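Side-chain contacts in acetyl-CoA acetyltransferase (Bacillus anthracis, PDB 3SS6), which probably condenses two molecules of acetyl-CoA into acetoacetyl-CoA and catalyses the reverse thiolytic cleavage, as thiolases do: residues T28-E31 and L32-V36; D144-W147 and E148-D152; M290-G293 and P294-A297. All blocks are in the same frame, centred on the assembly; numbering follows the deposited sequence.

From the N terminus, the chain leaves strand 7-19 and enters helix 29-43, whose first turns make contact 1 and pack on that strand and on helix 68-75. Contact 2 follows where strand 140-144 runs into the helix 145-149, against two other subunits of the tetramer. Contact 3, in the C-terminal thiolase domain, lies where the loop after strand 275-284 turns into helix 294-305, against helix 322-332 and strand 374-381. Each is a local turn of unbroken chain, so none closes a long loop; they come in series, neither nesting nor crossing. Contacts 1 and 3 sit on opposite sides of the chain's centre, while the nearest atoms of contacts 2 and 3 are about 6 Å apart.

Contact 1 of 3, residues T28-E31 and L32-V36; sequences TPVE and LAVPV
L32 and E31 meet T28 in the opening turn of helix 29-43, where T28 and E31 form a capping box. L32 N hydrogen-bonds to T28 O at 3.0 Å, and L32 CB lies 3.5 Å from the same T28 O. With CG anti to the backbone N (chi1 -179°), the leucine's branched end leaves this turn and packs on S15 and I204. E31 folds the other way: its CG turns back beside its own N (chi1 -67°), and the extended chain carries the carboxylate to the helix start. There T28 N reaches E31 OE1 at 3.0 Å, almost straight but from above the carboxylate plane. The return bond of the box runs from E31 N to T28 OG1, 3.2 Å, and that hydroxyl is also hydrogen-bonded to E65, which takes V30 N through its other oxygen. Across from E31 O the chain offers P35, which has no N-H; P35 CD sits 3.1 Å from E31 O, and the helix kinks here. On the face turned to helix 68-75, V30 and V34 cross one turn apart: V34 CG2 lies 4.1 Å from V30 CG1 and 3.2 Å from V30 O.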
ATOM      1  N   THR A  28      17.628  -9.663  -5.963  1.00 13.30           N
ATOM      2  CA  THR A  28      17.100 -10.183  -4.699  1.00 12.60           C
ATOM      3  C   THR A  28      18.196 -10.906  -3.912  1.00 12.87           C
ATOM      4  O   THR A  28      19.268 -11.200  -4.455  1.00 12.30           O
ATOM      5  CB  THR A  28      15.933 -11.181  -4.900  1.00 13.72           C
ATOM      6  OG1 THR A  28      16.433 -12.423  -5.416  1.00 14.48           O
ATOM      7  CG2 THR A  28      14.873 -10.612  -5.836  1.00 16.91           C
ATOM      8  N   PRO A  29      17.934 -11.198  -2.627  1.00 11.25           N
ATOM      9  CA  PRO A  29      18.990 -11.882  -1.868  1.00 11.44           C
ATOM     10  C   PRO A  29      19.357 -13.241  -2.456  1.00 11.97           C
ATOM     11  O   PRO A  29      20.541 -13.583  -2.488  1.00 11.82           O
ATOM     12  CB  PRO A  29      18.373 -12.034  -0.464  1.00 11.27           C
ATOM     13  CG  PRO A  29      17.408 -10.882  -0.347  1.00 12.73           C
ATOM     14  CD  PRO A  29      16.813 -10.775  -1.764  1.00 12.44           C
ATOM     15  N   VAL A  30      18.374 -14.021  -2.890  1.00 11.45           N
ATOM     16  CA  VAL A  30      18.688 -15.311  -3.511  1.00 10.88           C
ATOM     17  C   VAL A  30      19.528 -15.116  -4.770  1.00 12.99           C
ATOM     18  O   VAL A  30      20.527 -15.803  -4.962  1.00 13.16           O
ATOM     19  CB  VAL A  30      17.415 -16.133  -3.817  1.00 12.21           C
ATOM     20  CG1 VAL A  30      17.725 -17.299  -4.773  1.00 13.26           C
ATOM     21  CG2 VAL A  30      16.803 -16.650  -2.508  1.00 13.67           C
ATOM     22  N   GLU A  31      19.157 -14.143  -5.597  1.00 13.79           N
ATOM     23  CA  GLU A  31      19.902 -13.894  -6.830  1.00 12.60           C
ATOM     24  C   GLU A  31      21.345 -13.504  -6.554  1.00 14.30           C
ATOM     25  O   GLU A  31      22.251 -13.864  -7.309  1.00 14.52           O
ATOM     26  CB  GLU A  31      19.206 -12.817  -7.658  1.00 15.88           C
ATOM     27  CG  GLU A  31      17.865 -13.290  -8.187  1.00 15.54           C
ATOM     28  CD  GLU A  31      17.069 -12.185  -8.839  1.00 21.29           C
ATOM     29  OE1 GLU A  31      17.368 -11.003  -8.592  1.00 15.90           O
ATOM     30  OE2 GLU A  31      16.125 -12.502  -9.592  1.00 25.22           O
ATOM     31  N   LEU A  32      21.548 -12.793  -5.451  1.00 11.28           N
ATOM     32  CA  LEU A  32      22.864 -12.260  -5.112  1.00 11.81           C
ATOM     33  C   LEU A  32      23.733 -13.362  -4.502  1.00 11.33           C
ATOM     34  O   LEU A  32      24.949 -13.375  -4.667  1.00 12.69           O
ATOM     35  CB  LEU A  32      22.706 -11.081  -4.147  1.00 13.50           C
ATOM     36  CG  LEU A  32      23.971 -10.345  -3.685  1.00 14.01           C
ATOM     37  CD1 LEU A  32      24.870 -10.015  -4.885  1.00 17.08           C
ATOM     38  CD2 LEU A  32      23.564  -9.064  -2.933  1.00 11.43           C
ATOM     39  N   ALA A  33      23.088 -14.305  -3.817  1.00 12.33           N
ATOM     40  CA  ALA A  33      23.819 -15.424  -3.206  1.00 12.43           C
ATOM     41  C   ALA A  33      24.243 -16.456  -4.231  1.00 14.21           C
ATOM     42  O   ALA A  33      25.334 -17.007  -4.132  1.00 12.30           O
ATOM     43  CB  ALA A  33      22.980 -16.092  -2.116  1.00 14.78           C
ATOM     44  N   VAL A  34      23.383 -16.710  -5.214  1.00 14.21           N
ATOM     45  CA  VAL A  34      23.611 -17.807  -6.159  1.00 13.37           C
ATOM     46  C   VAL A  34      25.013 -17.870  -6.798  1.00 14.66           C
ATOM     47  O   VAL A  34      25.685 -18.883  -6.690  1.00 13.06           O
ATOM     48  CB  VAL A  34      22.499 -17.867  -7.243  1.00 15.17           C
ATOM     49  CG1 VAL A  34      22.970 -18.680  -8.442  1.00 16.76           C
ATOM     50  CG2 VAL A  34      21.208 -18.466  -6.648  1.00 13.72           C
ATOM     51  N   PRO A  35      25.465 -16.792  -7.462  1.00 15.54           N
ATOM     52  CA  PRO A  35      26.753 -16.918  -8.161  1.00 14.70           C
ATOM     53  C   PRO A  35      27.936 -17.084  -7.210  1.00 14.96           C
ATOM     54  O   PRO A  35      28.959 -17.673  -7.591  1.00 14.56           O
ATOM     55  CB  PRO A  35      26.873 -15.598  -8.944  1.00 18.18           C
ATOM     56  CG  PRO A  35      25.915 -14.656  -8.273  1.00 17.51           C
ATOM     57  CD  PRO A  35      24.803 -15.498  -7.709  1.00 15.06           C
ATOM     58  N   VAL A  36      27.789 -16.567  -5.995  1.00 13.55           N
ATOM     59  CA  VAL A  36      28.835 -16.680  -4.985  1.00 14.24           C
ATOM     60  C   VAL A  36      28.869 -18.097  -4.398  1.00 13.96           C
ATOM     61  O   VAL A  36      29.950 -18.664  -4.176  1.00 14.65           O
ATOM     62  CB  VAL A  36      28.677 -15.587  -3.905  1.00 16.71           C
ATOM     63  CG1 VAL A  36      29.796 -15.674  -2.888  1.00 17.28           C
ATOM     64  CG2 VAL A  36      28.690 -14.212  -4.566  1.00 17.86           C
TER

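Contact 2 of 3, residues D144-W147 and E148-D152; sequences DTVW and EVLED
W147 and L150 meet at a slant: methyl CD1 of L150 lies 4.1 Å from W147 CE3, on the six-membered part of the indole. Leucine CG leans beside its own N (chi1 -56°), and L150 CG lies 3.3 Å from V146 O. L150 CD1 also lies 4.4 Å from V146 CG1, so the leucine end spans the valine and the tryptophan. The indole has a second neighbour, H139 of the second subunit, in an edge-to-face pair.

These side chains ride on helix 145-149, a short helix directly after the antiparallel pair of strands 126-128 and 140-144, in a region that gathers three subunits, consistent with the tetramerisation loop of biosynthetic thiolases. D144 caps the helix with an Asx turn: V146 N meets D144 OD1 at 2.9 Å from above the carboxylate plane, and R132 of the third subunit makes a salt bridge to that oxygen. E148 passes alongside the cap, with E148 CG 3.4 Å from D144 O, and carries its carboxylate to T63 of the third subunit and to K129 and R143 of its own chain. V149 places CG1 between its N and carbonyl carbon (chi1 85°), which leaves V149 CG1 3.2 Å from V146 O.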
ATOM      1  N   ASP A 144       9.247   1.214   5.809  1.00 12.38           N
ATOM      2  CA  ASP A 144      10.437   0.780   5.089  1.00 10.79           C
ATOM      3  C   ASP A 144      11.130  -0.306   5.914  1.00 11.61           C
ATOM      4  O   ASP A 144      11.561  -0.046   7.041  1.00 13.12           O
ATOM      5  CB  ASP A 144      11.369   1.990   4.938  1.00 12.90           C
ATOM      6  CG  ASP A 144      12.654   1.659   4.200  1.00 13.03           C
ATOM      7  OD1 ASP A 144      12.963   0.466   3.997  1.00 14.33           O
ATOM      8  OD2 ASP A 144      13.348   2.616   3.804  1.00 17.69           O
ATOM      9  N   THR A 145      11.205  -1.527   5.385  1.00 11.56           N
ATOM     10  CA  THR A 145      11.815  -2.626   6.149  1.00 14.27           C
ATOM     11  C   THR A 145      13.292  -2.376   6.487  1.00 13.65           C
ATOM     12  O   THR A 145      13.783  -2.846   7.512  1.00 13.48           O
ATOM     13  CB  THR A 145      11.671  -3.999   5.451  1.00 14.13           C
ATOM     14  OG1 THR A 145      12.267  -3.952   4.147  1.00 14.68           O
ATOM     15  CG2 THR A 145      10.202  -4.383   5.333  1.00 16.86           C
ATOM     16  N   VAL A 146      13.990  -1.640   5.632  1.00 12.93           N
ATOM     17  CA  VAL A 146      15.384  -1.296   5.912  1.00 14.43           C
ATOM     18  C   VAL A 146      15.424  -0.348   7.115  1.00 16.22           C
ATOM     19  O   VAL A 146      16.203  -0.534   8.051  1.00 14.57           O
ATOM     20  CB  VAL A 146      16.061  -0.639   4.694  1.00 14.63           C
ATOM     21  CG1 VAL A 146      17.404  -0.001   5.088  1.00 16.20           C
ATOM     22  CG2 VAL A 146      16.249  -1.648   3.572  1.00 14.64           C
ATOM     23  N   TRP A 147      14.559   0.662   7.109  1.00 14.12           N
ATOM     24  CA  TRP A 147      14.564   1.636   8.194  1.00 12.00           C
ATOM     25  C   TRP A 147      14.127   1.006   9.519  1.00 12.88           C
ATOM     26  O   TRP A 147      14.578   1.429  10.585  1.00 18.42           O
ATOM     27  CB  TRP A 147      13.685   2.845   7.841  1.00 14.60           C
ATOM     28  CG  TRP A 147      14.201   4.155   8.371  1.00 16.64           C
ATOM     29  CD1 TRP A 147      13.659   4.907   9.373  1.00 18.54           C
ATOM     30  CD2 TRP A 147      15.360   4.863   7.918  1.00 18.02           C
ATOM     31  NE1 TRP A 147      14.418   6.046   9.573  1.00 22.08           N
ATOM     32  CE2 TRP A 147      15.464   6.037   8.689  1.00 21.85           C
ATOM     33  CE3 TRP A 147      16.317   4.616   6.931  1.00 21.72           C
ATOM     34  CZ2 TRP A 147      16.493   6.963   8.504  1.00 23.55           C
ATOM     35  CZ3 TRP A 147      17.342   5.536   6.750  1.00 23.83           C
ATOM     36  CH2 TRP A 147      17.420   6.691   7.535  1.00 22.27           C
ATOM     37  N   GLU A 148      13.254  -0.003   9.457  1.00 15.16           N
ATOM     38  CA  GLU A 148      12.808  -0.713  10.657  1.00 13.49           C
ATOM     39  C   GLU A 148      13.941  -1.515  11.275  1.00 16.26           C
ATOM     40  O   GLU A 148      14.112  -1.540  12.494  1.00 15.62           O
ATOM     41  CB  GLU A 148      11.672  -1.689  10.336  1.00 17.21           C
ATOM     42  CG  GLU A 148      10.350  -1.017  10.038  1.00 17.13           C
ATOM     43  CD  GLU A 148       9.168  -1.960  10.134  1.00 20.60           C
ATOM     44  OE1 GLU A 148       9.318  -3.131   9.748  1.00 22.32           O
ATOM     45  OE2 GLU A 148       8.088  -1.513  10.586  1.00 21.76           O
ATOM     46  N   VAL A 149      14.700  -2.190  10.427  1.00 17.04           N
ATOM     47  CA  VAL A 149      15.737  -3.084  10.926  1.00 21.01           C
ATOM     48  C   VAL A 149      16.878  -2.282  11.570  1.00 20.83           C
ATOM     49  O   VAL A 149      17.654  -2.827  12.360  1.00 24.09           O
ATOM     50  CB  VAL A 149      16.212  -4.064   9.812  1.00 24.02           C
ATOM     51  CG1 VAL A 149      17.289  -3.437   8.941  1.00 19.66           C
ATOM     52  CG2 VAL A 149      16.682  -5.385  10.407  1.00 28.79           C
ATOM     53  N   LEU A 150      16.957  -0.986  11.257  1.00 18.67           N
ATOM     54  CA  LEU A 150      17.940  -0.084  11.864  1.00 21.89           C
ATOM     55  C   LEU A 150      17.461   0.531  13.170  1.00 21.71           C
ATOM     56  O   LEU A 150      18.177   1.319  13.781  1.00 23.25           O
ATOM     57  CB  LEU A 150      18.290   1.069  10.914  1.00 24.84           C
ATOM     58  CG  LEU A 150      18.817   0.745   9.519  1.00 29.64           C
ATOM     59  CD1 LEU A 150      18.951   2.024   8.696  1.00 30.80           C
ATOM     60  CD2 LEU A 150      20.137   0.024   9.609  1.00 32.96           C
ATOM     61  N   GLU A 151      16.238   0.206  13.577  1.00 18.54           N
ATOM     62  CA  GLU A 151      15.674   0.751  14.805  1.00 17.43           C
ATOM     63  C   GLU A 151      15.624  -0.329  15.869  1.00 18.08           C
ATOM     64  O   GLU A 151      15.121  -1.421  15.621  1.00 19.91           O
ATOM     65  CB  GLU A 151      14.252   1.273  14.540  1.00 20.13           C
ATOM     66  CG  GLU A 151      13.617   1.934  15.734  1.00 22.07           C
ATOM     67  CD  GLU A 151      12.169   2.362  15.496  1.00 30.81           C
ATOM     68  OE1 GLU A 151      11.577   1.991  14.456  1.00 29.30           O
ATOM     69  OE2 GLU A 151      11.624   3.072  16.364  1.00 34.76           O
ATOM     70  N   ASP A 152      16.121  -0.039  17.064  1.00 18.16           N
ATOM     71  CA  ASP A 152      16.053  -1.046  18.121  1.00 18.00           C
ATOM     72  C   ASP A 152      14.596  -1.398  18.447  1.00 18.89           C
ATOM     73  O   ASP A 152      13.766  -0.515  18.614  1.00 19.61           O
ATOM     74  CB  ASP A 152      16.765  -0.559  19.373  1.00 21.05           C
ATOM     75  CG  ASP A 152      16.784  -1.605  20.448  1.00 24.77           C
ATOM     76  OD1 ASP A 152      15.850  -1.607  21.271  1.00 25.36           O
ATOM     77  OD2 ASP A 152      17.714  -2.440  20.442  1.00 24.43           O
TER

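Contact 3 of 3, residues M290-G293 and P294-A297; sequences MGIG and PAPA
G291 starts the exchange with the next segment: G291 O lies 3.3 Å from P294 CD, a ring carbon of the proline, and also takes a weak hydrogen bond from Q324. I292 gives more. A295 N hydrogen-bonds to I292 O at 2.9 Å, and P296 CD comes to 3.3 Å from the same I292 O. I292 CG1 points roughly opposite the backbone N (chi1 -157°), and from there it lies 4.3 Å from A295 CB; beyond it the side chain packs on A327 and E331 of helix 322-332 and on Y170. G293 comes last, and its carbonyl oxygen meets P296 and A297 of the next turn: A297 N hydrogen-bonds to G293 O at 3.2 Å, P296 CD sits 3.2 Å from that oxygen, and A297 CB lies 3.5 Å from it. P294 and P296 bring no N-H, so A295 and A297 supply the two backbone bonds across the join. A 3-10 turn leads through G293 into an alpha helix with proline at its first position, as suits a residue lacking an N-H, and helix 294-305 is the helix of a beta-alpha-beta crossover from strand 275-284 to strand 314-317 in the C-terminal thiolase domain.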
ATOM      1  N   MET A 290      24.910  -1.033  21.965  1.00 27.02           N
ATOM      2  CA  MET A 290      25.205  -2.276  21.254  1.00 25.33           C
ATOM      3  C   MET A 290      26.577  -2.282  20.575  1.00 24.22           C
ATOM      4  O   MET A 290      27.165  -3.341  20.368  1.00 23.62           O
ATOM      5  CB  MET A 290      24.100  -2.597  20.232  1.00 25.19           C
ATOM      6  CG  MET A 290      23.988  -1.607  19.070  1.00 21.99           C
ATOM      7  SD  MET A 290      25.024  -2.090  17.679  1.00 23.97           S
ATOM      8  CE  MET A 290      25.117  -0.519  16.793  1.00 25.39           C
ATOM      9  N   GLY A 291      27.094  -1.101  20.245  1.00 24.58           N
ATOM     10  CA  GLY A 291      28.318  -1.019  19.474  1.00 19.44           C
ATOM     11  C   GLY A 291      29.543  -1.550  20.200  1.00 22.99           C
ATOM     12  O   GLY A 291      30.544  -1.865  19.564  1.00 20.91           O
ATOM     13  N   ILE A 292      29.454  -1.653  21.527  1.00 24.80           N
ATOM     14  CA  ILE A 292      30.579  -2.114  22.357  1.00 22.98           C
ATOM     15  C   ILE A 292      30.699  -3.642  22.412  1.00 25.11           C
ATOM     16  O   ILE A 292      31.668  -4.187  22.951  1.00 22.59           O
ATOM     17  CB  ILE A 292      30.476  -1.577  23.793  1.00 24.78           C
ATOM     18  CG1 ILE A 292      31.848  -1.569  24.468  1.00 24.74           C
ATOM     19  CG2 ILE A 292      29.473  -2.395  24.611  1.00 21.73           C
ATOM     20  CD1 ILE A 292      32.867  -0.691  23.754  1.00 26.85           C
ATOM     21  N   GLY A 293      29.702  -4.332  21.869  1.00 22.94           N
ATOM     22  CA  GLY A 293      29.699  -5.788  21.878  1.00 21.79           C
ATOM     23  C   GLY A 293      31.026  -6.495  21.627  1.00 20.90           C
ATOM     24  O   GLY A 293      31.346  -7.463  22.316  1.00 20.37           O
ATOM     25  N   PRO A 294      31.788  -6.052  20.614  1.00 20.27           N
ATOM     26  CA  PRO A 294      33.031  -6.783  20.340  1.00 18.99           C
ATOM     27  C   PRO A 294      33.998  -6.850  21.528  1.00 19.14           C
ATOM     28  O   PRO A 294      34.776  -7.793  21.590  1.00 19.80           O
ATOM     29  CB  PRO A 294      33.650  -6.002  19.176  1.00 19.60           C
ATOM     30  CG  PRO A 294      32.437  -5.408  18.461  1.00 19.51           C
ATOM     31  CD  PRO A 294      31.488  -5.050  19.570  1.00 19.65           C
ATOM     32  N   ALA A 295      33.960  -5.890  22.449  1.00 19.94           N
ATOM     33  CA  ALA A 295      34.915  -5.919  23.563  1.00 19.56           C
ATOM     34  C   ALA A 295      34.763  -7.178  24.431  1.00 22.12           C
ATOM     35  O   ALA A 295      35.701  -7.975  24.551  1.00 21.49           O
ATOM     36  CB  ALA A 295      34.830  -4.634  24.403  1.00 23.29           C
ATOM     37  N   PRO A 296      33.580  -7.376  25.039  1.00 21.05           N
ATOM     38  CA  PRO A 296      33.427  -8.608  25.820  1.00 21.18           C
ATOM     39  C   PRO A 296      33.487  -9.882  24.967  1.00 20.78           C
ATOM     40  O   PRO A 296      33.920 -10.912  25.482  1.00 23.92           O
ATOM     41  CB  PRO A 296      32.042  -8.453  26.467  1.00 23.48           C
ATOM     42  CG  PRO A 296      31.330  -7.455  25.618  1.00 22.17           C
ATOM     43  CD  PRO A 296      32.391  -6.507  25.135  1.00 22.56           C
ATOM     44  N   ALA A 297      33.053  -9.823  23.709  1.00 19.20           N
ATOM     45  CA  ALA A 297      33.109 -11.006  22.849  1.00 16.32           C
ATOM     46  C   ALA A 297      34.554 -11.406  22.594  1.00 16.99           C
ATOM     47  O   ALA A 297      34.914 -12.580  22.690  1.00 18.80           O
ATOM     48  CB  ALA A 297      32.382 -10.760  21.528  1.00 17.36           C
TER